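Local coordinates for outer protein YopM (Yersinia pestis, PDB 1JL5) that is a secreted leucine-rich-repeat effector that probably alters host cell physiology and promotes bacterial survival in host tissues, at residues P169-S174 / E187-Q192; L175-A180 / L197-A202. One frame throughout, in Å; residues are numbered along the deposited sequence.

Contact 1 pairs the loops that precede two neighbouring strands of a leucine-rich-repeat solenoid, and contact 2 pairs those strands; their centres lie about 9 Å apart. Segment 169-174 continues directly into 175-180, and 187-192 precedes 197-202. The two contacts meet through aliphatic side chains, each loop leucine packing on the isoleucine of the strand that follows it. Leu-171 CD2 packs on Ile-178 CD1 at 3.4 Å, and one repeat further on Leu-191 CD1 meets Ile-200 CD1 at 3.3 Å. Leu-188 CD1 also reaches Ala-202 CB, at 3.6 Å. Both contacts lie away from the annotated calcium sites, although the side chain of Ala-180 is about 12 Å from a bound calcium ion.

Contact 1: P169-S174 / E187-Q192; sequences PDLPPS and ELPELQ
Leu-171 and Pro-189 form the centre of this contact between successive turns of the leucine-rich-repeat solenoid, their side chains crossing at about a right angle. The leucine branch point does the touching: Leu-171 CG sits 3.5 Å from Pro-189 CG, a tight carbon contact. With CG beside its own backbone N (chi1 -53°), Leu-171 directs its branches at the proline and beyond it, where Leu-171 CD1 presses on Leu-191 CD2 at 3.3 Å. The same ring carbon also meets the backbone of the other segment, Pro-189 CG lying 3.6 Å from Pro-169 O. Asp-170 slides past the ring, with Asp-170 OD1 lying 3.7 Å from Pro-189 CB.

No direct hydrogen bond joins the two segments; two waters do that work. One donates to Asp-170 OD1 at 2.6 Å and accepts from Glu-190 N, while the second accepts from Leu-171 N and donates to Glu-190 O. The first water thus ties a carboxylate oxygen to a backbone N-H and the second links two backbone groups, leaving direct contact to the apolar side chains. Leu-168 also packs on Pro-189, and Leu-146 on Pro-169. Both segments are loops: 169-174 falls between strands 157-159 and 177-179, whereas the loop holding 187-192 connects strand 177-179 to strand 199-201.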
loop_
_atom_site.group_PDB
_atom_site.type_symbol
_atom_site.label_atom_id
_atom_site.label_comp_id
_atom_site.label_asym_id
_atom_site.label_seq_id
_atom_site.Cartn_x
_atom_site.Cartn_y
_atom_site.Cartn_z
ATOM N N PRO A 169 -1.029 -27.045 28.129
ATOM C CA PRO A 169 -1.161 -28.225 28.984
ATOM C C PRO A 169 -1.834 -29.289 28.120
ATOM O O PRO A 169 -2.383 -28.970 27.062
ATOM C CB PRO A 169 -2.077 -27.736 30.102
ATOM C CG PRO A 169 -1.780 -26.265 30.164
ATOM C CD PRO A 169 -1.728 -25.888 28.710
ATOM N N ASP A 170 -1.792 -30.546 28.541
ATOM C CA ASP A 170 -2.445 -31.570 27.747
ATOM C C ASP A 170 -3.901 -31.170 27.628
ATOM O O ASP A 170 -4.472 -30.578 28.542
ATOM C CB ASP A 170 -2.297 -32.942 28.397
ATOM C CG ASP A 170 -0.872 -33.436 28.358
ATOM O OD1 ASP A 170 -0.147 -33.061 27.411
ATOM O OD2 ASP A 170 -0.479 -34.199 29.260
ATOM N N LEU A 171 -4.501 -31.482 26.491
ATOM C CA LEU A 171 -5.873 -31.093 26.247
ATOM C C LEU A 171 -6.915 -32.074 26.749
ATOM O O LEU A 171 -6.681 -33.281 26.804
ATOM C CB LEU A 171 -6.057 -30.839 24.755
ATOM C CG LEU A 171 -5.012 -29.843 24.244
ATOM C CD1 LEU A 171 -5.084 -29.749 22.731
ATOM C CD2 LEU A 171 -5.241 -28.481 24.903
ATOM N N PRO A 172 -8.089 -31.554 27.133
ATOM C CA PRO A 172 -9.183 -32.383 27.634
ATOM C C PRO A 172 -9.842 -33.112 26.475
ATOM O O PRO A 172 -9.995 -32.552 25.391
ATOM C CB PRO A 172 -10.116 -31.360 28.270
ATOM C CG PRO A 172 -9.969 -30.187 27.344
ATOM C CD PRO A 172 -8.463 -30.126 27.155
ATOM N N PRO A 173 -10.236 -34.372 26.687
ATOM C CA PRO A 173 -10.885 -35.169 25.646
ATOM C C PRO A 173 -12.108 -34.465 25.081
ATOM O O PRO A 173 -12.560 -34.773 23.981
ATOM C CB PRO A 173 -11.254 -36.453 26.381
ATOM C CG PRO A 173 -10.138 -36.587 27.376
ATOM C CD PRO A 173 -10.004 -35.178 27.900
ATOM N N SER A 174 -12.645 -33.518 25.841
ATOM C CA SER A 174 -13.823 -32.781 25.412
ATOM C C SER A 174 -13.470 -31.685 24.417
ATOM O O SER A 174 -14.348 -31.124 23.764
ATOM C CB SER A 174 -14.514 -32.148 26.616
ATOM O OG SER A 174 -13.606 -31.334 27.338
ATOM N N GLU A 187 5.868 -26.802 20.810
ATOM C CA GLU A 187 5.211 -28.080 20.619
ATOM C C GLU A 187 3.764 -27.932 21.027
ATOM O O GLU A 187 3.414 -27.047 21.801
ATOM C CB GLU A 187 5.833 -29.166 21.495
ATOM C CG GLU A 187 7.265 -29.525 21.174
ATOM C CD GLU A 187 7.808 -30.570 22.134
ATOM O OE1 GLU A 187 7.204 -31.661 22.232
ATOM O OE2 GLU A 187 8.835 -30.298 22.792
ATOM N N LEU A 188 2.924 -28.797 20.486
ATOM C CA LEU A 188 1.524 -28.808 20.837
ATOM C C LEU A 188 1.386 -30.082 21.642
ATOM O O LEU A 188 2.155 -31.021 21.455
ATOM C CB LEU A 188 0.644 -28.894 19.593
ATOM C CG LEU A 188 0.496 -27.631 18.743
ATOM C CD1 LEU A 188 -0.399 -27.927 17.551
ATOM C CD2 LEU A 188 -0.094 -26.509 19.587
ATOM N N PRO A 189 0.436 -30.124 22.577
ATOM C CA PRO A 189 0.312 -31.366 23.335
ATOM C C PRO A 189 -0.205 -32.428 22.376
ATOM O O PRO A 189 -0.581 -32.115 21.246
ATOM C CB PRO A 189 -0.700 -31.005 24.417
ATOM C CG PRO A 189 -1.554 -29.977 23.738
ATOM C CD PRO A 189 -0.536 -29.119 23.034
ATOM N N GLU A 190 -0.208 -33.679 22.812
ATOM C CA GLU A 190 -0.702 -34.755 21.972
ATOM C C GLU A 190 -2.124 -34.393 21.586
ATOM O O GLU A 190 -2.887 -33.891 22.407
ATOM C CB GLU A 190 -0.677 -36.075 22.739
ATOM C CG GLU A 190 -1.233 -37.245 21.962
ATOM C CD GLU A 190 -1.073 -38.549 22.708
ATOM O OE1 GLU A 190 -1.539 -38.631 23.865
ATOM O OE2 GLU A 190 -0.482 -39.487 22.134
ATOM N N LEU A 191 -2.481 -34.649 20.336
ATOM C CA LEU A 191 -3.808 -34.300 19.860
ATOM C C LEU A 191 -4.579 -35.481 19.305
ATOM O O LEU A 191 -5.804 -35.512 19.366
ATOM C CB LEU A 191 -3.686 -33.244 18.760
ATOM C CG LEU A 191 -2.839 -32.016 19.089
ATOM C CD1 LEU A 191 -2.550 -31.234 17.811
ATOM C CD2 LEU A 191 -3.563 -31.158 20.112
ATOM N N GLN A 192 -3.851 -36.444 18.752
ATOM C CA GLN A 192 -4.460 -37.611 18.128
ATOM C C GLN A 192 -5.506 -38.322 18.971
ATOM O O GLN A 192 -6.387 -38.979 18.429
ATOM C CB GLN A 192 -3.373 -38.601 17.701
ATOM C CG GLN A 192 -2.691 -39.330 18.841
ATOM C CD GLN A 192 -1.434 -40.043 18.387
ATOM O OE1 GLN A 192 -1.431 -40.724 17.358
ATOM N NE2 GLN A 192 -0.356 -39.891 19.150
HETATM O O HOH W 1 0.866 -34.243 25.302
HETATM O O HOH W 2 -3.182 -33.335 24.943
#

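Contact 2: L175-A180 / L197-A202; sequences LEFIAA and LTAIYA
Phe-177 leans across Ala-199 toward Tyr-201, on one face of two neighbouring parallel strands of the leucine-rich-repeat solenoid. Ala-199 is the low point over which the ring passes, with Phe-177 CD2 3.5 Å from Ala-199 CB. The phenyl reaches this position because its CG is anti to the backbone N (chi1 172°). Beyond the alanine, Phe-177 CE2 comes within 3.2 Å of Tyr-201 CE1, the ring planes inclined at 37°. Here the sizes are exchanged between the strands: small Ala-179 stands beside the tyrosine, its CB 3.7 Å from Tyr-201 CB.

On the face of Ile-178 and Ile-200 the bump is a leucine methyl. Leu-197 CD1 fills the hollow bounded by Leu-175 CG, Ile-178 CG2 and the carbonyl of Glu-176, lying 3.7 Å from Leu-175 CG. The two leucines run side by side and point the same way, whereas Ile-178 lies at a slant to Leu-197.

Backbone bonds from Ile-178 N to Ala-199 O, almost straight at 170°, and from Tyr-201 N to Ile-178 O fix the parallel register. At the strand entrance Glu-176 O accepts two N-H groups, Thr-198 N at 2.7 Å and Ala-199 N at 3.2 Å.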
loop_
_atom_site.group_PDB
_atom_site.type_symbol
_atom_site.label_atom_id
_atom_site.label_comp_id
_atom_site.label_asym_id
_atom_site.label_seq_id
_atom_site.Cartn_x
_atom_site.Cartn_y
_atom_site.Cartn_z
ATOM N N LEU A 175 -12.184 -31.385 24.305
ATOM C CA LEU A 175 -11.737 -30.330 23.410
ATOM C C LEU A 175 -12.207 -30.519 21.976
ATOM O O LEU A 175 -11.910 -31.522 21.337
ATOM C CB LEU A 175 -10.213 -30.225 23.437
ATOM C CG LEU A 175 -9.673 -28.995 22.705
ATOM C CD1 LEU A 175 -10.339 -27.765 23.263
ATOM C CD2 LEU A 175 -8.170 -28.898 22.861
ATOM N N GLU A 176 -12.949 -29.544 21.472
ATOM C CA GLU A 176 -13.443 -29.610 20.110
ATOM C C GLU A 176 -12.725 -28.555 19.299
ATOM O O GLU A 176 -12.564 -28.672 18.083
ATOM C CB GLU A 176 -14.935 -29.309 20.060
ATOM C CG GLU A 176 -15.760 -30.013 21.106
ATOM C CD GLU A 176 -17.237 -29.898 20.819
ATOM O OE1 GLU A 176 -17.662 -28.829 20.335
ATOM O OE2 GLU A 176 -17.972 -30.873 21.082
ATOM N N PHE A 177 -12.291 -27.515 19.990
ATOM C CA PHE A 177 -11.639 -26.417 19.320
ATOM C C PHE A 177 -10.594 -25.765 20.186
ATOM O O PHE A 177 -10.852 -25.395 21.331
ATOM C CB PHE A 177 -12.703 -25.393 18.911
ATOM C CG PHE A 177 -12.153 -24.101 18.375
ATOM C CD1 PHE A 177 -11.465 -23.216 19.202
ATOM C CD2 PHE A 177 -12.368 -23.742 17.047
ATOM C CE1 PHE A 177 -11.002 -21.995 18.720
ATOM C CE2 PHE A 177 -11.908 -22.519 16.558
ATOM C CZ PHE A 177 -11.226 -21.645 17.397
ATOM N N ILE A 178 -9.395 -25.643 19.639
ATOM C CA ILE A 178 -8.346 -24.966 20.354
ATOM C C ILE A 178 -7.602 -24.041 19.414
ATOM O O ILE A 178 -7.105 -24.449 18.360
ATOM C CB ILE A 178 -7.347 -25.924 21.017
ATOM C CG1 ILE A 178 -6.341 -25.095 21.821
ATOM C CG2 ILE A 178 -6.655 -26.790 19.971
ATOM C CD1 ILE A 178 -5.454 -25.893 22.728
ATOM N N ALA A 179 -7.586 -22.771 19.787
ATOM C CA ALA A 179 -6.879 -21.758 19.035
ATOM C C ALA A 179 -5.780 -21.379 20.004
ATOM O O ALA A 179 -6.049 -20.865 21.086
ATOM C CB ALA A 179 -7.787 -20.571 18.753
ATOM N N ALA A 180 -4.547 -21.689 19.638
ATOM C CA ALA A 180 -3.400 -21.376 20.474
ATOM C C ALA A 180 -2.384 -20.698 19.576
ATOM O O ALA A 180 -1.181 -20.731 19.822
ATOM C CB ALA A 180 -2.823 -22.644 21.064
ATOM N N LEU A 197 -11.754 -33.058 18.837
ATOM C CA LEU A 197 -11.006 -31.908 18.357
ATOM C C LEU A 197 -11.214 -31.782 16.855
ATOM O O LEU A 197 -10.748 -32.610 16.073
ATOM C CB LEU A 197 -9.522 -32.062 18.673
ATOM C CG LEU A 197 -8.678 -30.831 18.329
ATOM C CD1 LEU A 197 -9.245 -29.608 19.033
ATOM C CD2 LEU A 197 -7.244 -31.070 18.745
ATOM N N THR A 198 -11.920 -30.742 16.447
ATOM C CA THR A 198 -12.190 -30.553 15.038
ATOM C C THR A 198 -11.411 -29.384 14.461
ATOM O O THR A 198 -11.187 -29.313 13.258
ATOM C CB THR A 198 -13.672 -30.301 14.810
ATOM O OG1 THR A 198 -14.037 -29.072 15.437
ATOM C CG2 THR A 198 -14.497 -31.429 15.410
ATOM N N ALA A 199 -10.996 -28.464 15.316
ATOM C CA ALA A 199 -10.257 -27.312 14.832
ATOM C C ALA A 199 -9.082 -26.965 15.712
ATOM O O ALA A 199 -9.205 -26.842 16.929
ATOM C CB ALA A 199 -11.184 -26.111 14.705
ATOM N N ILE A 200 -7.931 -26.815 15.076
ATOM C CA ILE A 200 -6.722 -26.455 15.781
ATOM C C ILE A 200 -6.120 -25.242 15.110
ATOM O O ILE A 200 -5.868 -25.243 13.906
ATOM C CB ILE A 200 -5.649 -27.554 15.721
ATOM C CG1 ILE A 200 -6.152 -28.831 16.385
ATOM C CG2 ILE A 200 -4.370 -27.057 16.394
ATOM C CD1 ILE A 200 -5.207 -29.996 16.194
ATOM N N TYR A 201 -5.915 -24.198 15.893
ATOM C CA TYR A 201 -5.275 -23.001 15.397
ATOM C C TYR A 201 -4.038 -22.953 16.256
ATOM O O TYR A 201 -4.120 -22.818 17.477
ATOM C CB TYR A 201 -6.148 -21.769 15.617
ATOM C CG TYR A 201 -7.391 -21.781 14.771
ATOM C CD1 TYR A 201 -8.476 -22.586 15.108
ATOM C CD2 TYR A 201 -7.472 -21.016 13.611
ATOM C CE1 TYR A 201 -9.611 -22.630 14.308
ATOM C CE2 TYR A 201 -8.604 -21.054 12.805
ATOM C CZ TYR A 201 -9.668 -21.864 13.162
ATOM O OH TYR A 201 -10.792 -21.910 12.375
ATOM N N ALA A 202 -2.891 -23.124 15.619
ATOM C CA ALA A 202 -1.628 -23.115 16.325
ATOM C C ALA A 202 -0.642 -22.366 15.450
ATOM O O ALA A 202 0.564 -22.532 15.559
ATOM C CB ALA A 202 -1.157 -24.538 16.568
#